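Local structure of glutamine synthetase (Streptomyces coelicolor, 4BAX) at residues T3-Y8 with T24-A29; Q115-F120 with V213-D218; A296-P301 with I312-P317. The protein is a member of the glutamine synthetase enzyme family, pairing a beta-grasp domain with a catalytic domain in a subunit that assembles into a decamer. All blocks are in the same frame, centred on the assembly; numbering follows the deposited sequence.

Contact 1. Residues T3-Y8 with T24-A29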
loop_
_atom_site.group_PDB
_atom_site.type_symbol
_atom_site.label_atom_id
_atom_site.label_comp_id
_atom_site.label_asym_id
_atom_site.label_seq_id
_atom_site.Cartn_x
_atom_site.Cartn_y
_atom_site.Cartn_z
ATOM N N THR A 3 7.741 37.394 -30.618
ATOM C CA THR A 3 8.616 36.370 -30.099
ATOM C C THR A 3 7.884 35.048 -30.194
ATOM O O THR A 3 6.690 34.970 -29.889
ATOM C CB THR A 3 8.989 36.669 -28.642
ATOM O OG1 THR A 3 10.034 37.649 -28.626
ATOM C CG2 THR A 3 9.502 35.432 -27.956
ATOM N N PHE A 4 8.575 34.026 -30.672
ATOM C CA PHE A 4 8.004 32.696 -30.738
ATOM C C PHE A 4 9.055 31.634 -30.437
ATOM O O PHE A 4 10.262 31.890 -30.503
ATOM C CB PHE A 4 7.317 32.449 -32.074
ATOM C CG PHE A 4 8.264 32.369 -33.222
ATOM C CD1 PHE A 4 8.685 33.528 -33.861
ATOM C CD2 PHE A 4 8.719 31.143 -33.685
ATOM C CE1 PHE A 4 9.557 33.466 -34.934
ATOM C CE2 PHE A 4 9.592 31.078 -34.757
ATOM C CZ PHE A 4 10.011 32.243 -35.383
ATOM N N LYS A 5 8.584 30.448 -30.075
ATOM C CA LYS A 5 9.455 29.344 -29.730
ATOM C C LYS A 5 9.692 28.448 -30.939
ATOM O O LYS A 5 8.755 28.136 -31.694
ATOM C CB LYS A 5 8.839 28.550 -28.594
ATOM C CG LYS A 5 8.776 29.335 -27.289
ATOM C CD LYS A 5 8.238 28.451 -26.179
ATOM C CE LYS A 5 6.770 28.640 -25.953
ATOM N NZ LYS A 5 6.595 29.612 -24.858
ATOM N N ALA A 6 10.951 28.064 -31.129
ATOM C CA ALA A 6 11.338 27.131 -32.181
ATOM C C ALA A 6 12.048 25.923 -31.568
ATOM O O ALA A 6 13.068 26.061 -30.881
ATOM C CB ALA A 6 12.240 27.818 -33.188
ATOM N N GLU A 7 11.505 24.734 -31.814
ATOM C CA GLU A 7 12.125 23.514 -31.301
ATOM C C GLU A 7 13.014 22.876 -32.356
ATOM O O GLU A 7 12.529 22.325 -33.352
ATOM C CB GLU A 7 11.057 22.518 -30.855
ATOM C CG GLU A 7 11.599 21.335 -30.030
ATOM C CD GLU A 7 11.968 21.689 -28.586
ATOM O OE1 GLU A 7 11.749 22.841 -28.155
ATOM O OE2 GLU A 7 12.516 20.815 -27.883
ATOM N N TYR A 8 14.321 22.938 -32.110
ATOM C CA TYR A 8 15.296 22.410 -33.050
ATOM C C TYR A 8 15.516 20.947 -32.735
ATOM O O TYR A 8 15.899 20.592 -31.620
ATOM C CB TYR A 8 16.613 23.166 -32.958
ATOM C CG TYR A 8 16.658 24.456 -33.747
ATOM C CD1 TYR A 8 15.650 25.412 -33.622
ATOM C CD2 TYR A 8 17.722 24.744 -34.593
ATOM C CE1 TYR A 8 15.702 26.610 -34.327
ATOM C CE2 TYR A 8 17.773 25.951 -35.316
ATOM C CZ TYR A 8 16.764 26.879 -35.177
ATOM O OH TYR A 8 16.823 28.076 -35.889
ATOM N N THR A 24 15.168 24.177 -27.346
ATOM C CA THR A 24 14.317 25.319 -27.641
ATOM C C THR A 24 15.087 26.591 -27.857
ATOM O O THR A 24 15.960 26.959 -27.048
ATOM C CB THR A 24 13.311 25.580 -26.497
ATOM O OG1 THR A 24 12.661 24.359 -26.109
ATOM C CG2 THR A 24 12.305 26.663 -26.882
ATOM N N LYS A 25 14.731 27.276 -28.936
ATOM C CA LYS A 25 15.307 28.569 -29.244
ATOM C C LYS A 25 14.181 29.608 -29.197
ATOM O O LYS A 25 13.081 29.390 -29.742
ATOM C CB LYS A 25 15.929 28.530 -30.640
ATOM C CG LYS A 25 16.706 29.764 -31.065
ATOM C CD LYS A 25 17.530 29.406 -32.308
ATOM C CE LYS A 25 18.546 30.488 -32.677
ATOM N NZ LYS A 25 19.909 30.175 -32.107
ATOM N N ILE A 26 14.448 30.733 -28.546
ATOM C CA ILE A 26 13.469 31.805 -28.490
ATOM C C ILE A 26 13.821 32.830 -29.528
ATOM O O ILE A 26 14.897 33.419 -29.477
ATOM C CB ILE A 26 13.451 32.472 -27.111
ATOM C CG1 ILE A 26 13.227 31.411 -26.014
ATOM C CG2 ILE A 26 12.399 33.570 -27.078
ATOM C CD1 ILE A 26 11.863 30.721 -26.078
ATOM N N ILE A 27 12.910 33.066 -30.460
ATOM C CA ILE A 27 13.232 33.928 -31.584
ATOM C C ILE A 27 12.364 35.175 -31.566
ATOM O O ILE A 27 11.147 35.085 -31.411
ATOM C CB ILE A 27 13.018 33.176 -32.908
ATOM C CG1 ILE A 27 13.981 31.990 -32.967
ATOM C CG2 ILE A 27 13.151 34.113 -34.119
ATOM C CD1 ILE A 27 13.934 31.242 -34.254
ATOM N N THR A 28 12.985 36.336 -31.733
ATOM C CA THR A 28 12.234 37.584 -31.764
ATOM C C THR A 28 12.500 38.219 -33.116
ATOM O O THR A 28 13.378 39.064 -33.270
ATOM C CB THR A 28 12.669 38.553 -30.651
ATOM O OG1 THR A 28 12.685 37.872 -29.389
ATOM C CG2 THR A 28 11.708 39.737 -30.570
ATOM N N ALA A 29 11.717 37.806 -34.100
ATOM C CA ALA A 29 11.916 38.257 -35.457
ATOM C C ALA A 29 10.615 38.040 -36.226
ATOM O O ALA A 29 9.639 37.509 -35.681
ATOM C CB ALA A 29 13.056 37.483 -36.100
HETATM O O HOH W 1 13.361 21.909 -25.035
#
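Phe4 and Ala6 pair with Ile27 and Lys25 in an antiparallel beta hairpin, built from strands 3-11 and 20-28 on the outer side of the chain's own beta-grasp sheet, which a strand of the second subunit continues at Thr24. Both are hydrogen-bonded pairs: Phe4 N gives to Ile27 O at 2.9 Å and Ala6 N to Lys25 O at 2.9 Å, and both bonds are returned. Side chains therefore alternate between two faces. On the face of Phe4, Ala6, Lys25 and Ile27 the touching atoms are mostly carbon. The Phe4 CG sits between backbone N and carbonyl carbon (chi1 69°), which swings the ring alongside Ile27. The CB of Ile27 lies over one ring face, 4.2 Å from the centroid of Phe4, a CH-pi contact, while its CG2 branch meets CE1 at the rim. The other branch ends in CD1, which touches the small CB of Ala6. Farther along, the aliphatic CD of Lys25 lies 3.9 Å from Tyr8 OH; that hydroxyl bonds to Pro38 O, and the Lys25 ammonium makes a cation-pi contact with Trp40.

The face of Lys5, Glu7, Thr24 and Ile26 turns toward the second subunit. Lys5 lays its CG on Ile26 CD1 at 3.6 Å before its ammonium reaches Glu160 of that subunit. Beta-branched Thr24 suits a strand and also supplies a hydroxyl: its OG1 donates to the syn lone pair of Glu7 OE1 at 2.7 Å. Water 1 donates to Thr24 OG1 at 2.8 Å and to Glu7 OE2. Arg70 completes the cluster, with NH1 on Glu7 and NH2 on Thr24. The buried carboxylate of Glu7 thus has a counter-charge and several donors, which would probably keep it ionised and hold its rotation.

Contact 2. Residues Q115-F120 with V213-D218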
loop_
_atom_site.group_PDB
_atom_site.type_symbol
_atom_site.label_atom_id
_atom_site.label_comp_id
_atom_site.label_asym_id
_atom_site.label_seq_id
_atom_site.Cartn_x
_atom_site.Cartn_y
_atom_site.Cartn_z
ATOM N N GLN A 115 4.600 2.705 -39.969
ATOM C CA GLN A 115 5.521 2.764 -38.853
ATOM C C GLN A 115 4.929 2.161 -37.613
ATOM O O GLN A 115 3.941 2.650 -37.062
ATOM C CB GLN A 115 5.900 4.218 -38.573
ATOM C CG GLN A 115 6.641 4.425 -37.257
ATOM C CD GLN A 115 8.129 4.023 -37.310
ATOM O OE1 GLN A 115 8.971 4.694 -37.958
ATOM N NE2 GLN A 115 8.463 2.943 -36.600
ATOM N N GLU A 116 5.558 1.081 -37.170
ATOM C CA GLU A 116 5.077 0.380 -36.002
ATOM C C GLU A 116 5.869 0.758 -34.747
ATOM O O GLU A 116 7.040 1.157 -34.821
ATOM C CB GLU A 116 5.124 -1.137 -36.240
ATOM C CG GLU A 116 4.189 -1.595 -37.374
ATOM C CD GLU A 116 4.214 -3.109 -37.618
ATOM O OE1 GLU A 116 5.191 -3.776 -37.194
ATOM O OE2 GLU A 116 3.233 -3.631 -38.212
ATOM N N TYR A 117 5.219 0.617 -33.597
ATOM C CA TYR A 117 5.855 0.877 -32.322
ATOM C C TYR A 117 5.100 0.158 -31.230
ATOM O O TYR A 117 3.915 -0.143 -31.397
ATOM C CB TYR A 117 5.914 2.374 -32.035
ATOM C CG TYR A 117 4.544 3.042 -32.035
ATOM C CD1 TYR A 117 3.919 3.406 -33.223
ATOM C CD2 TYR A 117 3.875 3.299 -30.851
ATOM C CE1 TYR A 117 2.678 4.008 -33.226
ATOM C CE2 TYR A 117 2.626 3.907 -30.855
ATOM C CZ TYR A 117 2.039 4.259 -32.040
ATOM O OH TYR A 117 0.802 4.864 -32.021
ATOM N N THR A 118 5.758 -0.038 -30.092
ATOM C CA THR A 118 5.154 -0.722 -28.949
ATOM C C THR A 118 5.253 0.144 -27.699
ATOM O O THR A 118 6.327 0.689 -27.407
ATOM C CB THR A 118 5.829 -2.105 -28.710
ATOM O OG1 THR A 118 5.997 -2.786 -29.971
ATOM C CG2 THR A 118 4.990 -2.972 -27.767
ATOM N N PHE A 119 4.143 0.273 -26.970
ATOM C CA PHE A 119 4.141 0.998 -25.691
ATOM C C PHE A 119 4.733 0.206 -24.528
ATOM O O PHE A 119 4.461 -0.993 -24.366
ATOM C CB PHE A 119 2.736 1.471 -25.308
ATOM C CG PHE A 119 2.254 2.634 -26.108
ATOM C CD1 PHE A 119 3.055 3.735 -26.291
ATOM C CD2 PHE A 119 0.994 2.605 -26.726
ATOM C CE1 PHE A 119 2.605 4.812 -27.061
ATOM C CE2 PHE A 119 0.546 3.669 -27.500
ATOM C CZ PHE A 119 1.354 4.775 -27.665
ATOM N N PHE A 120 5.468 0.906 -23.668
ATOM C CA PHE A 120 6.032 0.283 -22.480
ATOM C C PHE A 120 5.762 1.170 -21.279
ATOM O O PHE A 120 5.723 2.398 -21.394
ATOM C CB PHE A 120 7.543 0.076 -22.635
ATOM C CG PHE A 120 7.928 -1.268 -23.186
ATOM C CD1 PHE A 120 7.666 -1.594 -24.516
ATOM C CD2 PHE A 120 8.528 -2.227 -22.367
ATOM C CE1 PHE A 120 8.008 -2.853 -25.025
ATOM C CE2 PHE A 120 8.885 -3.491 -22.875
ATOM C CZ PHE A 120 8.619 -3.796 -24.210
ATOM N N VAL A 213 4.068 7.245 -20.358
ATOM C CA VAL A 213 4.393 5.947 -20.952
ATOM C C VAL A 213 5.514 6.128 -21.941
ATOM O O VAL A 213 5.884 7.255 -22.273
ATOM C CB VAL A 213 3.175 5.249 -21.644
ATOM C CG1 VAL A 213 1.959 5.186 -20.709
ATOM C CG2 VAL A 213 2.827 5.940 -22.966
ATOM N N SER A 214 6.025 5.008 -22.430
ATOM C CA SER A 214 7.131 5.028 -23.359
ATOM C C SER A 214 6.744 4.329 -24.646
ATOM O O SER A 214 5.903 3.415 -24.643
ATOM C CB SER A 214 8.336 4.324 -22.753
ATOM O OG SER A 214 8.898 5.109 -21.719
ATOM N N ALA A 215 7.401 4.731 -25.731
ATOM C CA ALA A 215 7.258 4.060 -27.004
ATOM C C ALA A 215 8.636 3.577 -27.432
ATOM O O ALA A 215 9.646 4.235 -27.156
ATOM C CB ALA A 215 6.674 5.008 -28.045
ATOM N N THR A 216 8.674 2.405 -28.058
ATOM C CA THR A 216 9.919 1.850 -28.567
ATOM C C THR A 216 9.778 1.405 -30.008
ATOM O O THR A 216 8.701 0.947 -30.415
ATOM C CB THR A 216 10.463 0.700 -27.669
ATOM O OG1 THR A 216 11.811 0.397 -28.060
ATOM C CG2 THR A 216 9.639 -0.536 -27.844
ATOM N N LEU A 217 10.849 1.588 -30.780
ATOM C CA LEU A 217 10.886 1.141 -32.166
ATOM C C LEU A 217 11.750 -0.121 -32.237
ATOM O O LEU A 217 12.199 -0.502 -33.316
ATOM C CB LEU A 217 11.418 2.226 -33.102
ATOM C CG LEU A 217 10.570 3.496 -33.216
ATOM C CD1 LEU A 217 11.025 4.446 -34.389
ATOM C CD2 LEU A 217 9.100 3.129 -33.329
ATOM N N ASP A 218 11.958 -0.762 -31.083
ATOM C CA ASP A 218 12.660 -2.045 -31.015
ATOM C C ASP A 218 11.880 -3.049 -31.867
ATOM O O ASP A 218 10.667 -3.159 -31.746
ATOM C CB ASP A 218 12.803 -2.539 -29.556
ATOM C CG ASP A 218 13.936 -1.819 -28.780
ATOM O OD1 ASP A 218 14.698 -1.046 -29.403
ATOM O OD2 ASP A 218 14.065 -2.016 -27.542
HETATM O O HOH W 2 8.619 -2.077 -30.999
#
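Phe119 of strand 110-121 faces Ala215 of the short strand 214-216, which follows helix 190-210 and adds an antiparallel partner to the catalytic-domain sheet. With CG anti to its own carbonyl carbon (chi1 -74°), the ring rises from the sheet with its CD1-CE1 side next to the neighbouring strand. Its CB and CG pass near Ser214 O, which lies in the ring plane at the edge and is nearest CD1; Ser214 O also accepts from Phe120 N at 2.7 Å. Beyond it, Phe119 CD1 touches Val213 CG2 at 4.0 Å and Phe119 CE1 meets Ala215 CB at 4.2 Å. CZ ends in the plane of the Tyr117 ring, at its edge, while Tyr117 CD2 lies over one face of Phe119. Aromatic bulk suits this position, since Val154 and Val155 of helix 152-164 and Trp181 also pack on it.

Farther down, Leu217 crosses Gln115 at about a right angle, its CD2 3.5 Å from Tyr117 CB and its methyls against the Gln115 amide. Gln115 NE2 donates to Glu116 O at 2.9 Å, almost in the amide plane, and also to Ala319 O, while OE1 receives Arg201 NE. Bonded at both ends, the buried amide has its flip settled and can lie against leucine without losing its polar partners.

Contact 3. Residues A296-P301 with I312-P317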
loop_
_atom_site.group_PDB
_atom_site.type_symbol
_atom_site.label_atom_id
_atom_site.label_comp_id
_atom_site.label_asym_id
_atom_site.label_seq_id
_atom_site.Cartn_x
_atom_site.Cartn_y
_atom_site.Cartn_z
ATOM N N ALA A 296 6.835 -13.294 -48.174
ATOM C CA ALA A 296 7.943 -12.814 -49.005
ATOM C C ALA A 296 8.703 -11.592 -48.431
ATOM O O ALA A 296 8.199 -10.873 -47.565
ATOM C CB ALA A 296 7.435 -12.507 -50.408
ATOM N N SER A 297 9.929 -11.379 -48.899
ATOM C CA SER A 297 10.691 -10.186 -48.515
ATOM C C SER A 297 9.980 -8.914 -49.053
ATOM O O SER A 297 9.820 -7.894 -48.357
ATOM C CB SER A 297 12.119 -10.258 -49.087
ATOM O OG SER A 297 12.873 -11.319 -48.520
ATOM N N VAL A 298 9.529 -9.008 -50.295
ATOM C CA VAL A 298 8.798 -7.934 -50.926
ATOM C C VAL A 298 7.461 -8.457 -51.444
ATOM O O VAL A 298 7.394 -9.495 -52.111
ATOM C CB VAL A 298 9.611 -7.338 -52.088
ATOM C CG1 VAL A 298 8.721 -6.589 -53.068
ATOM C CG2 VAL A 298 10.719 -6.474 -51.547
ATOM N N ARG A 299 6.394 -7.726 -51.153
ATOM C CA ARG A 299 5.086 -8.147 -51.615
ATOM C C ARG A 299 4.535 -7.234 -52.728
ATOM O O ARG A 299 4.680 -6.003 -52.677
ATOM C CB ARG A 299 4.095 -8.210 -50.446
ATOM C CG ARG A 299 2.657 -8.420 -50.905
ATOM C CD ARG A 299 1.687 -8.609 -49.768
ATOM N NE ARG A 299 1.302 -7.340 -49.165
ATOM C CZ ARG A 299 0.182 -7.167 -48.467
ATOM N NH1 ARG A 299 -0.665 -8.183 -48.313
ATOM N NH2 ARG A 299 -0.106 -5.980 -47.937
ATOM N N ILE A 300 3.931 -7.866 -53.733
ATOM C CA ILE A 300 3.137 -7.173 -54.740
ATOM C C ILE A 300 1.668 -7.359 -54.419
ATOM O O ILE A 300 1.123 -8.458 -54.576
ATOM C CB ILE A 300 3.394 -7.738 -56.155
ATOM C CG1 ILE A 300 4.839 -7.469 -56.587
ATOM C CG2 ILE A 300 2.402 -7.152 -57.155
ATOM C CD1 ILE A 300 5.377 -8.482 -57.552
ATOM N N PRO A 301 0.999 -6.261 -54.043
ATOM C CA PRO A 301 -0.404 -6.317 -53.630
ATOM C C PRO A 301 -1.271 -6.825 -54.771
ATOM O O PRO A 301 -0.937 -6.631 -55.943
ATOM C CB PRO A 301 -0.731 -4.854 -53.310
ATOM C CG PRO A 301 0.588 -4.213 -53.040
ATOM C CD PRO A 301 1.528 -4.887 -53.993
ATOM N N ILE A 312 5.291 -1.428 -55.027
ATOM C CA ILE A 312 5.659 -2.664 -54.354
ATOM C C ILE A 312 5.855 -2.361 -52.876
ATOM O O ILE A 312 6.144 -1.220 -52.498
ATOM C CB ILE A 312 6.940 -3.321 -54.946
ATOM C CG1 ILE A 312 8.150 -2.402 -54.790
ATOM C CG2 ILE A 312 6.735 -3.708 -56.407
ATOM C CD1 ILE A 312 9.448 -3.001 -55.330
ATOM N N GLU A 313 5.740 -3.397 -52.051
ATOM C CA GLU A 313 5.854 -3.250 -50.614
ATOM C C GLU A 313 7.049 -4.044 -50.126
ATOM O O GLU A 313 7.116 -5.262 -50.291
ATOM C CB GLU A 313 4.575 -3.751 -49.941
ATOM C CG GLU A 313 4.679 -3.851 -48.427
ATOM C CD GLU A 313 3.469 -4.542 -47.809
ATOM O OE1 GLU A 313 3.402 -5.793 -47.868
ATOM O OE2 GLU A 313 2.605 -3.836 -47.236
ATOM N N ASP A 314 7.998 -3.335 -49.531
ATOM C CA ASP A 314 9.150 -3.971 -48.929
ATOM C C ASP A 314 8.854 -4.225 -47.461
ATOM O O ASP A 314 8.726 -3.273 -46.675
ATOM C CB ASP A 314 10.379 -3.071 -49.075
ATOM C CG ASP A 314 11.680 -3.788 -48.723
ATOM O OD1 ASP A 314 11.609 -4.831 -48.037
ATOM O OD2 ASP A 314 12.778 -3.316 -49.115
ATOM N N ARG A 315 8.744 -5.508 -47.100
ATOM C CA ARG A 315 8.343 -5.891 -45.747
ATOM C C ARG A 315 9.542 -6.104 -44.797
ATOM O O ARG A 315 9.350 -6.392 -43.615
ATOM C CB ARG A 315 7.472 -7.149 -45.802
ATOM C CG ARG A 315 6.272 -7.024 -46.741
ATOM C CD ARG A 315 5.519 -8.348 -46.889
ATOM N NE ARG A 315 4.959 -8.774 -45.609
ATOM C CZ ARG A 315 3.799 -8.338 -45.107
ATOM N NH1 ARG A 315 3.045 -7.482 -45.798
ATOM N NH2 ARG A 315 3.370 -8.780 -43.923
ATOM N N ARG A 316 10.760 -5.979 -45.313
ATOM C CA ARG A 316 11.982 -6.170 -44.512
ATOM C C ARG A 316 12.374 -5.085 -43.462
ATOM O O ARG A 316 12.910 -5.443 -42.416
ATOM C CB ARG A 316 13.164 -6.440 -45.431
ATOM C CG ARG A 316 13.042 -7.737 -46.204
ATOM C CD ARG A 316 14.150 -7.838 -47.209
ATOM N NE ARG A 316 13.982 -6.790 -48.212
ATOM C CZ ARG A 316 14.919 -6.453 -49.093
ATOM N NH1 ARG A 316 16.079 -7.100 -49.098
ATOM N NH2 ARG A 316 14.694 -5.482 -49.980
ATOM N N PRO A 317 12.149 -3.785 -43.731
ATOM C CA PRO A 317 12.721 -2.829 -42.754
ATOM C C PRO A 317 12.118 -2.898 -41.338
ATOM O O PRO A 317 10.904 -3.082 -41.136
ATOM C CB PRO A 317 12.464 -1.451 -43.399
ATOM C CG PRO A 317 12.198 -1.738 -44.859
ATOM C CD PRO A 317 11.527 -3.096 -44.882
#
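Val298 and Arg299 pair with Asp314 and Glu313 in a short antiparallel beta ladder whose strands, 298-300 and 312-314, are joined through helix 302-307. The firm part is the backbone and the buried end beyond Asp314. Arg299 N gives to Glu313 O at 2.7 Å and Glu313 N to Arg299 O at 2.9 Å, and Arg315 N prolongs the ladder to Ser297 O at 2.9 Å. Val298 sets CG2 over Asp314 CA, and the small Ser297 leaves its CB against the aliphatic CD of Arg316. Ile300 and Ile312 meet more lightly, Ile300 CG1 to Ile312 CG2 at 4.2 Å: Ile300 points away and packs on Tyr289 and Val291, and Ile312 on Ile247 and Ala250 of helix 244-253.

The looser side carries Arg299, partly exposed. Bent at chi3 (80°), it brings NE to Glu313 OE1 at 2.9 Å, a salt bridge whose hydrogen bond is weak although the two flat groups are nearly parallel, 11° between planes. Arg315 NH1 binds Glu313 OE1 at 2.7 Å from above the carboxylate plane, and lies over one face of the Arg299 guanidinium. The shared carboxylate probably eases the closeness of the two positive groups.

Asp314 is gripped more fully: Tyr267 OH bonds OD2, and Arg316 binds side-on with NE to OD1 and NH2 to OD2. The backbone N of Arg316 closes an Asx turn on Asp314 OD1, reaching it from the face opposite NE.

In the fold
All three contacts are antiparallel strand pairs, but they differ in depth. Contact 1 belongs to the beta-grasp sheet, is partly buried and has exposed residues at one end; contacts 2 and 3 are buried and both reach the large mixed sheet, their nearest atoms about 7 Å apart. Contact 1 lies far from contact 3, centres about 42 Å apart and on opposite sides of the chain's centre. Contacts 1 and 2 also touch the second subunit, whereas no other chain reaches contact 3. The chemistry follows: at contact 1 an aromatic-aliphatic face backed by a Glu-Thr-Arg cluster beside aliphatic packing, aromatic and aliphatic packing at contact 2, and salt-bridged, largely buried charges within one subunit at contact 3.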